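1,3-alpha-isomaltosidase (PDB 5X3I) hydrolyses the alpha-1,3-glucosidic linkages of the cyclic tetrasaccharide cyclobis-(1-6)-alpha-nigerosyl, releasing isomaltose during intracellular breakdown of this starch-derived sugar. Local coordinates at residues 511-523 and 527-539. The protein carries 1 engineered substitution. Sequence-based numbering, arbitrary orientation.
With GOL (glycerol), chain N.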
loop_
_atom_site.group_PDB
_atom_site.type_symbol
_atom_site.label_atom_id
_atom_site.label_comp_id
_atom_site.label_asym_id
_atom_site.label_seq_id
_atom_site.Cartn_x
_atom_site.Cartn_y
_atom_site.Cartn_z
ATOM N N ALA A 511 13.169 -12.208 -18.454
ATOM C CA ALA A 511 13.448 -11.524 -19.708
ATOM C C ALA A 511 14.798 -10.819 -19.661
ATOM O O ALA A 511 15.123 -10.048 -20.540
ATOM C CB ALA A 511 12.352 -10.549 -20.029
ATOM N N GLY A 512 15.555 -11.023 -18.590
ATOM C CA GLY A 512 16.890 -10.460 -18.502
ATOM C C GLY A 512 16.919 -9.018 -18.037
ATOM O O GLY A 512 17.935 -8.345 -18.170
ATOM N N LYS A 513 15.815 -8.554 -17.456
ATOM C CA LYS A 513 15.698 -7.172 -17.021
ATOM C C LYS A 513 15.547 -7.076 -15.507
ATOM O O LYS A 513 15.128 -8.021 -14.868
ATOM C CB LYS A 513 14.513 -6.491 -17.694
ATOM C CG LYS A 513 14.607 -6.447 -19.205
ATOM C CD LYS A 513 13.533 -5.578 -19.796
ATOM C CE LYS A 513 14.060 -4.194 -20.099
ATOM N NZ LYS A 513 13.161 -3.476 -21.024
ATOM N N ALA A 514 15.892 -5.927 -14.949
ATOM C CA ALA A 514 15.767 -5.698 -13.509
ATOM C C ALA A 514 14.306 -5.735 -13.055
ATOM O O ALA A 514 13.415 -5.318 -13.789
ATOM C CB ALA A 514 16.390 -4.386 -13.136
ATOM N N PRO A 515 14.066 -6.241 -11.829
ATOM C CA PRO A 515 12.702 -6.479 -11.348
ATOM C C PRO A 515 12.038 -5.185 -10.924
ATOM O O PRO A 515 11.730 -5.023 -9.738
ATOM C CB PRO A 515 12.911 -7.410 -10.145
ATOM C CG PRO A 515 14.253 -6.983 -9.595
ATOM C CD PRO A 515 15.078 -6.621 -10.828
ATOM N N VAL A 516 11.799 -4.276 -11.864
ATOM C CA VAL A 516 11.254 -3.014 -11.455
ATOM C C VAL A 516 9.742 -3.136 -11.539
ATOM O O VAL A 516 9.155 -2.922 -12.574
ATOM C CB VAL A 516 11.754 -1.847 -12.383
ATOM C CG1 VAL A 516 11.122 -0.525 -11.994
ATOM C CG2 VAL A 516 13.276 -1.739 -12.360
ATOM N N THR A 517 9.127 -3.298 -10.373
ATOM C CA THR A 517 7.688 -3.283 -10.203
ATOM C C THR A 517 7.484 -2.022 -9.384
ATOM O O THR A 517 8.412 -1.561 -8.725
ATOM C CB THR A 517 7.123 -4.548 -9.459
ATOM O OG1 THR A 517 7.903 -4.807 -8.291
ATOM C CG2 THR A 517 7.164 -5.784 -10.350
ATOM N N PHE A 518 6.309 -1.428 -9.498
ATOM C CA PHE A 518 5.979 -0.214 -8.794
ATOM C C PHE A 518 4.616 -0.475 -8.131
ATOM O O PHE A 518 3.601 -0.507 -8.817
ATOM C CB PHE A 518 5.962 0.930 -9.814
ATOM C CG PHE A 518 5.777 2.317 -9.247
ATOM C CD1 PHE A 518 4.695 3.078 -9.616
ATOM C CD2 PHE A 518 6.724 2.891 -8.432
ATOM C CE1 PHE A 518 4.535 4.387 -9.146
ATOM C CE2 PHE A 518 6.568 4.195 -7.955
ATOM C CZ PHE A 518 5.475 4.943 -8.324
ATOM N N SER A 519 4.598 -0.599 -6.807
ATOM C CA SER A 519 3.440 -1.134 -6.070
ATOM C C SER A 519 3.021 -0.213 -4.925
ATOM O O SER A 519 3.861 0.440 -4.341
ATOM C CB SER A 519 3.753 -2.516 -5.487
ATOM O OG SER A 519 4.250 -3.421 -6.443
ATOM N N ARG A 520 1.727 -0.080 -4.668
ATOM C CA ARG A 520 1.244 0.556 -3.440
ATOM C C ARG A 520 1.128 -0.410 -2.248
ATOM O O ARG A 520 1.360 -0.029 -1.114
ATOM C CB ARG A 520 -0.083 1.268 -3.696
ATOM C CG ARG A 520 -1.289 0.360 -3.866
ATOM C CD ARG A 520 -2.509 1.141 -4.314
ATOM N NE ARG A 520 -3.684 0.287 -4.371
ATOM C CZ ARG A 520 -4.793 0.567 -5.043
ATOM N NH1 ARG A 520 -4.886 1.684 -5.755
ATOM N NH2 ARG A 520 -5.814 -0.284 -5.004
ATOM N N ALA A 521 0.772 -1.660 -2.529
ATOM C CA ALA A 521 0.373 -2.613 -1.507
ATOM C C ALA A 521 1.464 -3.618 -1.218
ATOM O O ALA A 521 2.263 -3.945 -2.087
ATOM C CB ALA A 521 -0.885 -3.333 -1.915
ATOM N N GLY A 522 1.515 -4.073 0.028
ATOM C CA GLY A 522 2.497 -5.056 0.423
ATOM C C GLY A 522 2.345 -5.506 1.862
ATOM O O GLY A 522 1.369 -5.168 2.537
ATOM N N PHE A 523 3.328 -6.262 2.322
ATOM C CA PHE A 523 3.330 -6.842 3.653
ATOM C C PHE A 523 4.769 -7.201 3.957
ATOM O O PHE A 523 5.670 -6.878 3.180
ATOM C CB PHE A 523 2.430 -8.086 3.733
ATOM C CG PHE A 523 2.017 -8.465 5.146
ATOM C CD1 PHE A 523 1.129 -7.675 5.856
ATOM C CD2 PHE A 523 2.523 -9.607 5.755
ATOM C CE1 PHE A 523 0.746 -8.023 7.151
ATOM C CE2 PHE A 523 2.154 -9.956 7.055
ATOM C CZ PHE A 523 1.261 -9.166 7.746
ATOM N N GLN A 527 9.888 -6.099 0.937
ATOM C CA GLN A 527 11.186 -5.435 0.833
ATOM C C GLN A 527 11.993 -5.951 -0.371
ATOM O O GLN A 527 12.741 -5.207 -0.987
ATOM C CB GLN A 527 12.013 -5.632 2.114
ATOM C CG GLN A 527 11.451 -4.995 3.397
ATOM C CD GLN A 527 10.586 -5.957 4.201
ATOM O OE1 GLN A 527 9.991 -6.872 3.644
ATOM N NE2 GLN A 527 10.518 -5.749 5.523
ATOM N N ALA A 528 11.834 -7.228 -0.683
ATOM C CA ALA A 528 12.619 -7.852 -1.730
ATOM C C ALA A 528 12.099 -7.547 -3.133
ATOM O O ALA A 528 12.742 -7.907 -4.107
ATOM C CB ALA A 528 12.673 -9.361 -1.514
ATOM N N HIS A 529 10.920 -6.940 -3.243
ATOM C CA HIS A 529 10.340 -6.792 -4.571
ATOM C C HIS A 529 9.990 -5.383 -5.036
ATOM O O HIS A 529 8.884 -4.905 -4.816
ATOM C CB HIS A 529 9.069 -7.652 -4.609
ATOM C CG HIS A 529 9.282 -9.045 -4.103
ATOM N ND1 HIS A 529 9.976 -9.993 -4.816
ATOM C CD2 HIS A 529 8.907 -9.642 -2.944
ATOM C CE1 HIS A 529 10.017 -11.118 -4.127
ATOM N NE2 HIS A 529 9.374 -10.934 -2.989
ATOM N N GLY A 530 10.836 -4.837 -5.895
ATOM C CA GLY A 530 10.547 -3.587 -6.560
ATOM C C GLY A 530 10.435 -2.317 -5.750
ATOM O O GLY A 530 11.052 -2.143 -4.706
ATOM N N ILE A 531 9.626 -1.414 -6.281
ATOM C CA ILE A 531 9.496 -0.059 -5.804
ATOM C C ILE A 531 8.077 0.132 -5.270
ATOM O O ILE A 531 7.148 -0.549 -5.705
ATOM C CB ILE A 531 9.788 0.942 -6.942
ATOM C CG1 ILE A 531 11.159 0.642 -7.567
ATOM C CG2 ILE A 531 9.733 2.363 -6.465
ATOM C CD1 ILE A 531 11.502 1.521 -8.720
ATOM N N PHE A 532 7.921 1.059 -4.334
ATOM C CA PHE A 532 6.643 1.300 -3.690
ATOM C C PHE A 532 6.316 2.781 -3.703
ATOM O O PHE A 532 7.204 3.623 -3.617
ATOM C CB PHE A 532 6.658 0.721 -2.266
ATOM C CG PHE A 532 6.837 -0.768 -2.256
ATOM C CD1 PHE A 532 8.103 -1.325 -2.321
ATOM C CD2 PHE A 532 5.744 -1.608 -2.289
ATOM C CE1 PHE A 532 8.271 -2.675 -2.383
ATOM C CE2 PHE A 532 5.917 -2.974 -2.348
ATOM C CZ PHE A 532 7.194 -3.501 -2.392
ATOM N N TRP A 533 5.039 3.095 -3.857
ATOM C CA TRP A 533 4.602 4.468 -3.714
ATOM C C TRP A 533 3.429 4.538 -2.733
ATOM O O TRP A 533 2.713 3.558 -2.533
ATOM C CB TRP A 533 4.245 5.090 -5.077
ATOM C CG TRP A 533 2.807 5.035 -5.484
ATOM C CD1 TRP A 533 1.882 6.037 -5.367
ATOM C CD2 TRP A 533 2.128 3.940 -6.114
ATOM N NE1 TRP A 533 0.676 5.632 -5.867
ATOM C CE2 TRP A 533 0.799 4.351 -6.341
ATOM C CE3 TRP A 533 2.518 2.655 -6.515
ATOM C CZ2 TRP A 533 -0.153 3.515 -6.932
ATOM C CZ3 TRP A 533 1.575 1.827 -7.103
ATOM C CH2 TRP A 533 0.248 2.260 -7.296
ATOM N N ALA A 534 3.241 5.713 -2.148
ATOM C CA ALA A 534 2.370 5.896 -0.988
ATOM C C ALA A 534 0.875 5.791 -1.288
ATOM O O ALA A 534 0.074 5.881 -0.378
ATOM C CB ALA A 534 2.663 7.221 -0.331
ATOM N N GLY A 535 0.502 5.644 -2.557
ATOM C CA GLY A 535 -0.893 5.443 -2.907
ATOM C C GLY A 535 -1.649 6.734 -3.156
ATOM O O GLY A 535 -1.055 7.740 -3.511
ATOM N N ASP A 536 -2.962 6.706 -2.958
ATOM C CA ASP A 536 -3.833 7.787 -3.423
ATOM C C ASP A 536 -4.072 8.864 -2.356
ATOM O O ASP A 536 -4.419 8.537 -1.220
ATOM C CB ASP A 536 -5.187 7.214 -3.875
ATOM C CG ASP A 536 -5.056 6.142 -4.947
ATOM O OD1 ASP A 536 -3.997 6.048 -5.584
ATOM O OD2 ASP A 536 -6.033 5.407 -5.179
ATOM N N GLU A 537 -3.905 10.137 -2.717
ATOM C CA GLU A 537 -4.278 11.248 -1.830
ATOM C C GLU A 537 -4.741 12.510 -2.562
ATOM O O GLU A 537 -4.496 12.682 -3.765
ATOM C CB GLU A 537 -3.119 11.619 -0.900
ATOM C CG GLU A 537 -3.204 11.006 0.499
ATOM C CD GLU A 537 -4.185 11.732 1.428
ATOM O OE1 GLU A 537 -5.199 12.279 0.944
ATOM O OE2 GLU A 537 -3.918 11.754 2.647
ATOM N N ASP A 538 -5.412 13.397 -1.827
ATOM C CA ASP A 538 -5.782 14.698 -2.377
ATOM C C ASP A 538 -4.564 15.598 -2.393
ATOM O O ASP A 538 -3.541 15.253 -1.806
ATOM C CB ASP A 538 -6.888 15.365 -1.552
ATOM C CG ASP A 538 -8.195 14.604 -1.595
ATOM O OD1 ASP A 538 -8.807 14.527 -2.680
ATOM O OD2 ASP A 538 -8.612 14.100 -0.531
ATOM N N SER A 539 -4.697 16.795 -2.960
ATOM C CA SER A 539 -3.553 17.678 -2.978
ATOM C C SER A 539 -3.742 18.682 -1.858
ATOM O O SER A 539 -4.323 19.738 -2.070
ATOM C CB SER A 539 -3.468 18.414 -4.326
ATOM O OG SER A 539 -3.320 17.528 -5.437
HETATM C C1 GOL N . -3.356 2.774 -8.858
HETATM O O1 GOL N . -3.459 2.891 -10.257
HETATM C C2 GOL N . -3.876 4.029 -8.171
HETATM O O2 GOL N . -3.389 3.973 -6.886
HETATM C C3 GOL N . -3.498 5.279 -8.994
HETATM O O3 GOL N . -2.156 5.595 -8.953
HETATM O O HOH W 1 6.898 -3.273 -6.198
#
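The indole of W533 lies between R520 CB, over one face at 3.8 Å from the six-membered ring centroid (CH-pi), and F518, whose CE1 stands over the rim of the opposite face; the planes are near parallel (15°) but slid apart. At the indole edge, W533 CZ2 is 3.3 Å from O2 of a glycerol, probably from the crystallisation liquor. F518, its CG anti to the backbone N (chi1 -174°), sends its ring toward W533 and receives I531 CG2 near the ring edge. Neighbouring parallel strands of the family 31 TIM barrel, 517-519 and 531-533, are tied here by three backbone hydrogen bonds: I531 N to T517 O, S519 N to I531 O and W533 N to S519 O. Past their C-terminal ends the two segments reach the active site. R520 NH1 donates to glycerol O2 (3.0 Å), which donates to OD1 of D536, the probable proton donor. NH1 and D536 OD2, 3.9 Å apart and non-coplanar, interact through charge only; R520 NE pairs with E474. Replacing W533 with alanine is likely to strip F518 of its partner on this face and R520 CB of the ring it rests on. Toward the opposite end, G530 CA lies 3.4 Å from T517 OG1, where a side chain would clash. One water, over the F532 ring rim, accepts from T517 OG1 and S519 OG, the latter also hydrogen-bonded to T470 OG1, and donates to H529 O and, at 2.8 Å, to I531 O.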